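Long-range contacts in beta-galactosidase (Bacillus circulans subsp. alkalophilus, PDB 3TTY), which hydrolyses terminal beta-galactosidic bonds as a TIM-barrel glycoside hydrolase, and is captured here with galactose in its active site: residues 144-149 with 250-255; 302-307 with 341-346. All coordinates share one frame; numbering follows the deposited sequence.

Contact 1 of 2, residues 144-149 with 250-255; sequences MWHVSN and TTNLMG. With GLA (alpha-D-galactopyranose), chain H.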
ATOM      1  N   MET A 144     -42.372  -3.369  12.246  1.00 22.72           N
ATOM      2  CA  MET A 144     -41.411  -3.553  11.159  1.00 23.95           C
ATOM      3  C   MET A 144     -40.490  -4.732  11.454  1.00 21.62           C
ATOM      4  O   MET A 144     -40.066  -4.909  12.595  1.00 22.77           O
ATOM      5  CB  MET A 144     -40.594  -2.273  10.973  1.00 19.00           C
ATOM      6  CG  MET A 144     -39.579  -2.300   9.838  1.00 17.34           C
ATOM      7  SD  MET A 144     -40.286  -2.347   8.162  1.00 22.17           S
ATOM      8  CE  MET A 144     -41.338  -0.902   8.164  1.00 24.12           C
ATOM      9  N   TRP A 145     -40.208  -5.547  10.436  1.00 19.71           N
ATOM     10  CA  TRP A 145     -39.182  -6.590  10.534  1.00 21.50           C
ATOM     11  C   TRP A 145     -37.881  -6.078   9.927  1.00 19.61           C
ATOM     12  O   TRP A 145     -37.876  -5.477   8.855  1.00 18.06           O
ATOM     13  CB  TRP A 145     -39.591  -7.885   9.812  1.00 19.50           C
ATOM     14  CG  TRP A 145     -40.631  -8.714  10.514  1.00 20.95           C
ATOM     15  CD1 TRP A 145     -41.949  -8.811  10.188  1.00 19.53           C
ATOM     16  CD2 TRP A 145     -40.439  -9.571  11.652  1.00 19.25           C
ATOM     17  NE1 TRP A 145     -42.589  -9.663  11.049  1.00 20.73           N
ATOM     18  CE2 TRP A 145     -41.686 -10.144  11.958  1.00 19.66           C
ATOM     19  CE3 TRP A 145     -39.337  -9.900  12.444  1.00 16.18           C
ATOM     20  CZ2 TRP A 145     -41.865 -11.027  13.016  1.00 21.23           C
ATOM     21  CZ3 TRP A 145     -39.515 -10.772  13.497  1.00 20.63           C
ATOM     22  CH2 TRP A 145     -40.766 -11.327  13.775  1.00 22.13           C
ATOM     23  N   HIS A 146     -36.780  -6.351  10.617  1.00 17.50           N
ATOM     24  CA  HIS A 146     -35.450  -5.905  10.231  1.00 15.93           C
ATOM     25  C   HIS A 146     -34.634  -7.174   9.945  1.00 18.82           C
ATOM     26  O   HIS A 146     -34.003  -7.753  10.844  1.00 18.36           O
ATOM     27  CB  HIS A 146     -34.888  -5.050  11.386  1.00 15.06           C
ATOM     28  CG  HIS A 146     -33.465  -4.598  11.228  1.00 16.50           C
ATOM     29  ND1 HIS A 146     -32.440  -5.446  10.862  1.00 16.59           N
ATOM     30  CD2 HIS A 146     -32.890  -3.399  11.479  1.00 19.92           C
ATOM     31  CE1 HIS A 146     -31.299  -4.778  10.869  1.00 16.83           C
ATOM     32  NE2 HIS A 146     -31.540  -3.535  11.238  1.00 18.01           N
ATOM     33  N   VAL A 147     -34.675  -7.616   8.689  1.00 15.96           N
ATOM     34  CA  VAL A 147     -34.030  -8.868   8.280  1.00 18.64           C
ATOM     35  C   VAL A 147     -32.521  -8.750   8.284  1.00 18.93           C
ATOM     36  O   VAL A 147     -31.957  -7.854   7.633  1.00 17.93           O
ATOM     37  CB  VAL A 147     -34.467  -9.305   6.872  1.00 17.29           C
ATOM     38  CG1 VAL A 147     -33.600 -10.470   6.379  1.00 15.89           C
ATOM     39  CG2 VAL A 147     -35.948  -9.667   6.866  1.00 16.16           C
ATOM     40  N   SER A 148     -31.864  -9.645   9.022  1.00 16.41           N
ATOM     41  CA  SER A 148     -30.406  -9.659   9.061  1.00 16.87           C
ATOM     42  C   SER A 148     -29.893  -8.262   9.457  1.00 17.47           C
ATOM     43  O   SER A 148     -30.509  -7.578  10.274  1.00 17.77           O
ATOM     44  CB  SER A 148     -29.855 -10.084   7.689  1.00 17.61           C
ATOM     45  OG  SER A 148     -28.477 -10.411   7.743  1.00 18.84           O
ATOM     46  N   ASN A 149     -28.763  -7.862   8.884  1.00 18.10           N
ATOM     47  CA  ASN A 149     -28.205  -6.534   9.067  1.00 15.30           C
ATOM     48  C   ASN A 149     -27.136  -6.286   8.008  1.00 16.21           C
ATOM     49  O   ASN A 149     -26.240  -7.114   7.823  1.00 16.24           O
ATOM     50  CB  ASN A 149     -27.591  -6.373  10.457  1.00 11.84           C
ATOM     51  CG  ASN A 149     -27.264  -4.922  10.774  1.00 16.00           C
ATOM     52  OD1 ASN A 149     -28.158  -4.089  10.891  1.00 15.17           O
ATOM     53  ND2 ASN A 149     -25.980  -4.612  10.900  1.00 18.55           N
ATOM     54  N   THR A 250     -38.167  -5.089   5.994  1.00 15.07           N
ATOM     55  CA  THR A 250     -37.073  -4.380   5.350  1.00 15.47           C
ATOM     56  C   THR A 250     -35.742  -5.006   5.733  1.00 16.02           C
ATOM     57  O   THR A 250     -35.677  -5.921   6.568  1.00 16.32           O
ATOM     58  CB  THR A 250     -37.061  -2.887   5.732  1.00 17.98           C
ATOM     59  OG1 THR A 250     -36.130  -2.184   4.911  1.00 16.15           O
ATOM     60  CG2 THR A 250     -36.672  -2.697   7.200  1.00 16.51           C
ATOM     61  N   THR A 251     -34.682  -4.517   5.106  1.00 15.72           N
ATOM     62  CA  THR A 251     -33.331  -4.762   5.583  1.00 17.42           C
ATOM     63  C   THR A 251     -32.574  -3.454   5.381  1.00 13.38           C
ATOM     64  O   THR A 251     -33.015  -2.612   4.605  1.00 13.69           O
ATOM     65  CB  THR A 251     -32.651  -5.978   4.882  1.00 15.45           C
ATOM     66  OG1 THR A 251     -31.376  -6.213   5.484  1.00 18.47           O
ATOM     67  CG2 THR A 251     -32.478  -5.727   3.363  1.00 14.87           C
ATOM     68  N   ASN A 252     -31.482  -3.238   6.104  1.00 14.34           N
ATOM     69  CA  ASN A 252     -30.860  -1.911   6.076  1.00 15.33           C
ATOM     70  C   ASN A 252     -29.720  -1.774   5.060  1.00 18.56           C
ATOM     71  O   ASN A 252     -28.725  -2.508   5.119  1.00 16.67           O
ATOM     72  CB  ASN A 252     -30.452  -1.428   7.482  1.00 16.77           C
ATOM     73  CG  ASN A 252     -29.612  -2.443   8.247  1.00 17.46           C
ATOM     74  OD1 ASN A 252     -29.580  -3.621   7.907  1.00 19.23           O
ATOM     75  ND2 ASN A 252     -28.945  -1.987   9.299  1.00 15.17           N
ATOM     76  N   LEU A 253     -29.886  -0.830   4.134  1.00 14.05           N
ATOM     77  CA  LEU A 253     -28.968  -0.670   3.003  1.00 18.40           C
ATOM     78  C   LEU A 253     -27.959   0.448   3.252  1.00 18.69           C
ATOM     79  O   LEU A 253     -28.082   1.211   4.220  1.00 19.87           O
ATOM     80  CB  LEU A 253     -29.741  -0.380   1.707  1.00 17.22           C
ATOM     81  CG  LEU A 253     -31.010  -1.202   1.471  1.00 18.35           C
ATOM     82  CD1 LEU A 253     -31.604  -0.878   0.113  1.00 18.27           C
ATOM     83  CD2 LEU A 253     -30.743  -2.686   1.599  1.00 18.01           C
ATOM     84  N   MET A 254     -26.985   0.566   2.356  1.00 16.22           N
ATOM     85  CA  MET A 254     -25.833   1.425   2.624  1.00 22.17           C
ATOM     86  C   MET A 254     -25.614   2.490   1.556  1.00 20.29           C
ATOM     87  O   MET A 254     -24.482   2.846   1.249  1.00 20.68           O
ATOM     88  CB  MET A 254     -24.576   0.581   2.846  1.00 16.37           C
ATOM     89  CG  MET A 254     -24.685  -0.300   4.090  1.00 17.46           C
ATOM     90  SD  MET A 254     -23.345  -1.484   4.320  1.00 22.85           S
ATOM     91  CE  MET A 254     -23.797  -2.724   3.113  1.00 19.90           C
ATOM     92  N   GLY A 255     -26.709   2.999   0.999  1.00 14.31           N
ATOM     93  CA  GLY A 255     -26.634   4.102   0.062  1.00 18.19           C
ATOM     94  C   GLY A 255     -25.896   3.735  -1.208  1.00 20.15           C
ATOM     95  O   GLY A 255     -26.283   2.797  -1.916  1.00 16.26           O
TER
HETATM   96  C1  GLA H 677     -23.742   0.059  10.488  1.00 24.02           C
HETATM   97  C2  GLA H 677     -24.338  -1.150  11.251  1.00 19.21           C
HETATM   98  C3  GLA H 677     -24.563  -0.864  12.746  1.00 19.40           C
HETATM   99  C4  GLA H 677     -23.288  -0.243  13.296  1.00 19.50           C
HETATM  100  C5  GLA H 677     -22.910   0.979  12.453  1.00 21.87           C
HETATM  101  C6  GLA H 677     -21.669   1.632  13.073  1.00 18.83           C
HETATM  102  O1  GLA H 677     -24.633   1.171  10.291  1.00 25.40           O
HETATM  103  O2  GLA H 677     -25.570  -1.542  10.667  1.00 19.74           O
HETATM  104  O3  GLA H 677     -24.841  -2.066  13.487  1.00 16.09           O
HETATM  105  O4  GLA H 677     -22.275  -1.233  13.177  1.00 18.67           O
HETATM  106  O5  GLA H 677     -22.573   0.550  11.129  1.00 21.74           O
HETATM  107  O6  GLA H 677     -21.510   2.965  12.571  1.00 19.98           O
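Asn-149 and Asn-252 meet amide to amide beside the bound galactose. ND2 of Asn-252 donates to OD1 of Asn-149 over 2.8 Å, coming from well above the carbonyl plane rather than along it, and the two amides are turned 49° apart. The other end of the Asn-149 amide faces the sugar: its ND2 donates to galactose O2 at 3.1 Å and also bonds His-112. Asn-252 reaches Asn-149 because its CG stands between backbone N and carbonyl carbon (chi1 52°), and its OD1 is held by the backbone N of Glu-150, which fixes which way round the amide sits. With an alanine here in place of Asn-149, galactose O2 would probably lose this donor, and ND2 of Asn-252 would be left with only its weak bond to Glu-307 among the acceptors described. Behind the pair stands His-146, its NE2 3.6 Å from ND2 of Asn-252 and OD1 of Asn-149 in plane at its edge.

Further down, parallel strand pairing sets the register. Thr-250 N donates to Trp-145 O and Val-147 N to Thr-250 O, both nearly straight at 166°. One step on, a side chain adds a bond: OG1 of Thr-251 donates to Val-147 O at 2.8 Å. Inside the barrel, SD of Met-144 rests on CG2 of Thr-250 at 3.8 Å, while the OG1 of Thr-250 turns to Val-271 O. Strand 75-79 flanks Met-144 and His-146 on the far side, Ser-273 binds the 250-255 edge, and helix 215-243 packs outside on Trp-145 and Val-147.

Contact 2 of 2, residues 302-307 with 341-346; sequences PFMLME and TVMFFQ. With GLA (alpha-D-galactopyranose), chain H.
Met-343 lies against both Met-304 and Met-306: its SD is 3.8 Å from CE of Met-304, and its CE 3.9 Å from SD of Met-306, with Met-306 running alongside. This methionine cluster lies in the barrel interior, where Met-306 and Met-343 also touch strand 39-42. Alongside the cluster, Leu-305 O accepts from OG1 of Thr-341 at 3.0 Å, a donor well above the carbonyl plane; the hydroxyl gets there by standing between its own backbone N and carbonyl carbon (chi1 71°).

The main-chain pairing is slack by comparison. The strands run parallel within 6°, yet Met-343 N reaches Leu-305 O only through a weak, bent bond, and on the outer face CD1 of Leu-305 merely brushes CB of Val-342. Beyond, the strands carry the sugar site. Glu-307 OE2 accepts from galactose O2 at 2.8 Å, while OE1 meets O1, modelled so short that its exact length is doubtful; Tyr-277 also bonds OE1. Phe-345, CB 3.5 Å from OE1 of Glu-307, offers one ring face to galactose, C4 stacked over its centre in a CH-pi-like contact, with Gln-346 CB behind the other. A glutamate ending the seventh barrel strand, here 303-307, is the nucleophile in clan GH-A enzymes, and Glu-307 probably has this role; the cis peptide before Gln-346 recalls one often found after the eighth strand, here 339-344.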
ATOM      1  N   PRO A 302     -41.364   6.927   0.206  1.00 25.82           N
ATOM      2  CA  PRO A 302     -40.545   7.379   1.335  1.00 24.57           C
ATOM      3  C   PRO A 302     -39.813   6.197   1.976  1.00 21.84           C
ATOM      4  O   PRO A 302     -40.274   5.062   1.862  1.00 19.88           O
ATOM      5  CB  PRO A 302     -41.580   7.982   2.297  1.00 23.99           C
ATOM      6  CG  PRO A 302     -42.715   8.397   1.398  1.00 25.16           C
ATOM      7  CD  PRO A 302     -42.773   7.346   0.328  1.00 21.75           C
ATOM      8  N   PHE A 303     -38.685   6.450   2.631  1.00 18.72           N
ATOM      9  CA  PHE A 303     -37.908   5.361   3.219  1.00 19.99           C
ATOM     10  C   PHE A 303     -37.694   5.547   4.724  1.00 20.66           C
ATOM     11  O   PHE A 303     -38.046   6.580   5.288  1.00 20.64           O
ATOM     12  CB  PHE A 303     -36.551   5.286   2.529  1.00 17.91           C
ATOM     13  CG  PHE A 303     -35.787   6.569   2.604  1.00 19.41           C
ATOM     14  CD1 PHE A 303     -34.977   6.840   3.694  1.00 17.26           C
ATOM     15  CD2 PHE A 303     -35.914   7.524   1.608  1.00 17.67           C
ATOM     16  CE1 PHE A 303     -34.287   8.033   3.777  1.00 16.62           C
ATOM     17  CE2 PHE A 303     -35.237   8.721   1.688  1.00 15.08           C
ATOM     18  CZ  PHE A 303     -34.414   8.972   2.766  1.00 20.25           C
ATOM     19  N   MET A 304     -37.111   4.539   5.364  1.00 19.38           N
ATOM     20  CA  MET A 304     -36.654   4.661   6.744  1.00 18.71           C
ATOM     21  C   MET A 304     -35.194   5.088   6.768  1.00 19.32           C
ATOM     22  O   MET A 304     -34.375   4.539   6.034  1.00 18.97           O
ATOM     23  CB  MET A 304     -36.773   3.321   7.487  1.00 17.35           C
ATOM     24  CG  MET A 304     -38.167   2.732   7.544  1.00 15.23           C
ATOM     25  SD  MET A 304     -38.219   1.126   8.371  1.00 20.98           S
ATOM     26  CE  MET A 304     -37.671   1.540  10.040  1.00 17.78           C
ATOM     27  N   LEU A 305     -34.876   6.080   7.596  1.00 19.54           N
ATOM     28  CA  LEU A 305     -33.509   6.283   8.052  1.00 17.14           C
ATOM     29  C   LEU A 305     -33.439   5.298   9.208  1.00 21.78           C
ATOM     30  O   LEU A 305     -34.060   5.517  10.264  1.00 17.68           O
ATOM     31  CB  LEU A 305     -33.310   7.707   8.582  1.00 18.56           C
ATOM     32  CG  LEU A 305     -31.976   8.465   8.515  1.00 22.11           C
ATOM     33  CD1 LEU A 305     -31.663   9.194   9.838  1.00 17.63           C
ATOM     34  CD2 LEU A 305     -30.811   7.597   8.077  1.00 19.99           C
ATOM     35  N   MET A 306     -32.743   4.187   8.997  1.00 19.86           N
ATOM     36  CA  MET A 306     -32.650   3.165  10.034  1.00 21.73           C
ATOM     37  C   MET A 306     -31.554   3.545  11.012  1.00 21.39           C
ATOM     38  O   MET A 306     -31.682   3.306  12.208  1.00 20.97           O
ATOM     39  CB  MET A 306     -32.382   1.785   9.425  1.00 19.95           C
ATOM     40  CG  MET A 306     -32.322   0.636  10.428  1.00 18.59           C
ATOM     41  SD  MET A 306     -33.923   0.207  11.136  1.00 21.60           S
ATOM     42  CE  MET A 306     -34.818  -0.353   9.680  1.00 19.73           C
ATOM     43  N   GLU A 307     -30.475   4.138  10.505  1.00 20.85           N
ATOM     44  CA  GLU A 307     -29.388   4.578  11.378  1.00 21.08           C
ATOM     45  C   GLU A 307     -28.690   5.863  10.950  1.00 21.09           C
ATOM     46  O   GLU A 307     -28.732   6.280   9.786  1.00 23.10           O
ATOM     47  CB  GLU A 307     -28.304   3.509  11.518  1.00 19.70           C
ATOM     48  CG  GLU A 307     -28.761   2.106  11.816  1.00 20.71           C
ATOM     49  CD  GLU A 307     -27.607   1.143  11.654  1.00 21.04           C
ATOM     50  OE1 GLU A 307     -26.466   1.601  11.855  1.00 20.97           O
ATOM     51  OE2 GLU A 307     -27.822  -0.049  11.318  1.00 21.43           O
ATOM     52  N   THR A 341     -38.777   8.240   8.962  1.00 17.78           N
ATOM     53  CA  THR A 341     -38.321   7.919  10.302  1.00 20.54           C
ATOM     54  C   THR A 341     -36.970   8.587  10.491  1.00 18.51           C
ATOM     55  O   THR A 341     -36.254   8.840   9.516  1.00 20.35           O
ATOM     56  CB  THR A 341     -38.138   6.396  10.514  1.00 19.70           C
ATOM     57  OG1 THR A 341     -36.994   5.951   9.785  1.00 20.36           O
ATOM     58  CG2 THR A 341     -39.347   5.622  10.055  1.00 18.94           C
ATOM     59  N   VAL A 342     -36.623   8.901  11.732  1.00 16.22           N
ATOM     60  CA  VAL A 342     -35.223   9.166  12.051  1.00 17.82           C
ATOM     61  C   VAL A 342     -34.768   8.317  13.236  1.00 19.74           C
ATOM     62  O   VAL A 342     -35.231   8.476  14.367  1.00 18.52           O
ATOM     63  CB  VAL A 342     -34.861  10.686  12.196  1.00 20.40           C
ATOM     64  CG1 VAL A 342     -35.973  11.581  11.681  1.00 15.20           C
ATOM     65  CG2 VAL A 342     -34.466  11.025  13.599  1.00 22.89           C
ATOM     66  N   MET A 343     -33.868   7.387  12.947  1.00 19.41           N
ATOM     67  CA  MET A 343     -33.438   6.415  13.931  1.00 18.78           C
ATOM     68  C   MET A 343     -31.915   6.337  13.983  1.00 21.93           C
ATOM     69  O   MET A 343     -31.231   6.646  13.001  1.00 22.60           O
ATOM     70  CB  MET A 343     -34.084   5.072  13.631  1.00 17.61           C
ATOM     71  CG  MET A 343     -35.594   5.165  13.680  1.00 15.63           C
ATOM     72  SD  MET A 343     -36.511   3.856  12.852  1.00 20.47           S
ATOM     73  CE  MET A 343     -35.953   2.374  13.704  1.00 17.19           C
ATOM     74  N   PHE A 344     -31.398   5.948  15.145  1.00 18.41           N
ATOM     75  CA  PHE A 344     -29.969   6.003  15.432  1.00 21.20           C
ATOM     76  C   PHE A 344     -29.357   4.621  15.560  1.00 20.75           C
ATOM     77  O   PHE A 344     -30.037   3.653  15.933  1.00 15.73           O
ATOM     78  CB  PHE A 344     -29.719   6.681  16.802  1.00 22.26           C
ATOM     79  CG  PHE A 344     -30.140   8.125  16.876  1.00 22.71           C
ATOM     80  CD1 PHE A 344     -29.423   9.109  16.200  1.00 19.43           C
ATOM     81  CD2 PHE A 344     -31.230   8.501  17.656  1.00 25.72           C
ATOM     82  CE1 PHE A 344     -29.795  10.442  16.268  1.00 22.09           C
ATOM     83  CE2 PHE A 344     -31.619   9.839  17.736  1.00 25.29           C
ATOM     84  CZ  PHE A 344     -30.898  10.812  17.039  1.00 25.05           C
ATOM     85  N   PHE A 345     -28.055   4.540  15.298  1.00 19.08           N
ATOM     86  CA  PHE A 345     -27.232   3.599  16.042  1.00 16.61           C
ATOM     87  C   PHE A 345     -26.407   4.436  17.023  1.00 18.35           C
ATOM     88  O   PHE A 345     -25.758   5.393  16.599  1.00 18.39           O
ATOM     89  CB  PHE A 345     -26.295   2.790  15.141  1.00 17.26           C
ATOM     90  CG  PHE A 345     -25.527   1.725  15.884  1.00 18.08           C
ATOM     91  CD1 PHE A 345     -26.032   0.433  15.996  1.00 18.05           C
ATOM     92  CD2 PHE A 345     -24.325   2.022  16.506  1.00 19.13           C
ATOM     93  CE1 PHE A 345     -25.343  -0.553  16.699  1.00 16.80           C
ATOM     94  CE2 PHE A 345     -23.624   1.044  17.214  1.00 16.50           C
ATOM     95  CZ  PHE A 345     -24.136  -0.245  17.309  1.00 19.53           C
ATOM     96  N   GLN A 346     -26.454   4.141  18.323  1.00 17.89           N
ATOM     97  CA  GLN A 346     -27.443   3.275  18.951  1.00 18.15           C
ATOM     98  C   GLN A 346     -27.975   4.030  20.175  1.00 22.00           C
ATOM     99  O   GLN A 346     -27.523   5.136  20.466  1.00 20.58           O
ATOM    100  CB  GLN A 346     -26.834   1.931  19.362  1.00 18.91           C
ATOM    101  CG  GLN A 346     -25.569   2.031  20.227  1.00 15.16           C
ATOM    102  CD  GLN A 346     -25.069   0.661  20.694  1.00 18.25           C
ATOM    103  OE1 GLN A 346     -25.864  -0.202  21.054  1.00 18.88           O
ATOM    104  NE2 GLN A 346     -23.743   0.460  20.684  1.00 17.05           N
TER
HETATM  105  C1  GLA H 677     -23.742   0.059  10.488  1.00 24.02           C
HETATM  106  C2  GLA H 677     -24.338  -1.150  11.251  1.00 19.21           C
HETATM  107  C3  GLA H 677     -24.563  -0.864  12.746  1.00 19.40           C
HETATM  108  C4  GLA H 677     -23.288  -0.243  13.296  1.00 19.50           C
HETATM  109  C5  GLA H 677     -22.910   0.979  12.453  1.00 21.87           C
HETATM  110  C6  GLA H 677     -21.669   1.632  13.073  1.00 18.83           C
HETATM  111  O1  GLA H 677     -24.633   1.171  10.291  1.00 25.40           O
HETATM  112  O2  GLA H 677     -25.570  -1.542  10.667  1.00 19.74           O
HETATM  113  O3  GLA H 677     -24.841  -2.066  13.487  1.00 16.09           O
HETATM  114  O4  GLA H 677     -22.275  -1.233  13.177  1.00 18.67           O
HETATM  115  O5  GLA H 677     -22.573   0.550  11.129  1.00 21.74           O
HETATM  116  O6  GLA H 677     -21.510   2.965  12.571  1.00 19.98           O

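Both contacts join neighbouring strands of one eight-stranded barrel, in series along the chain, neither nested nor crossing. Contact 1 comes first, joining the fourth and fifth strands and closing a long loop of 100 residues, half helical, that includes three of the four zinc-binding cysteines and helix 215-243. The chain then runs through strand 273-275, which lies between the two pairs, before contact 2 closes a short beta-alpha-beta unit around helix 326-336 and completes the barrel beside strand 10-14. Inside, CE of Met-144 packs 3.7 Å from SD of Met-304, and a weak hydrogen bond links Asn-252 to Glu-307; residues from both contacts line the same galactose pocket.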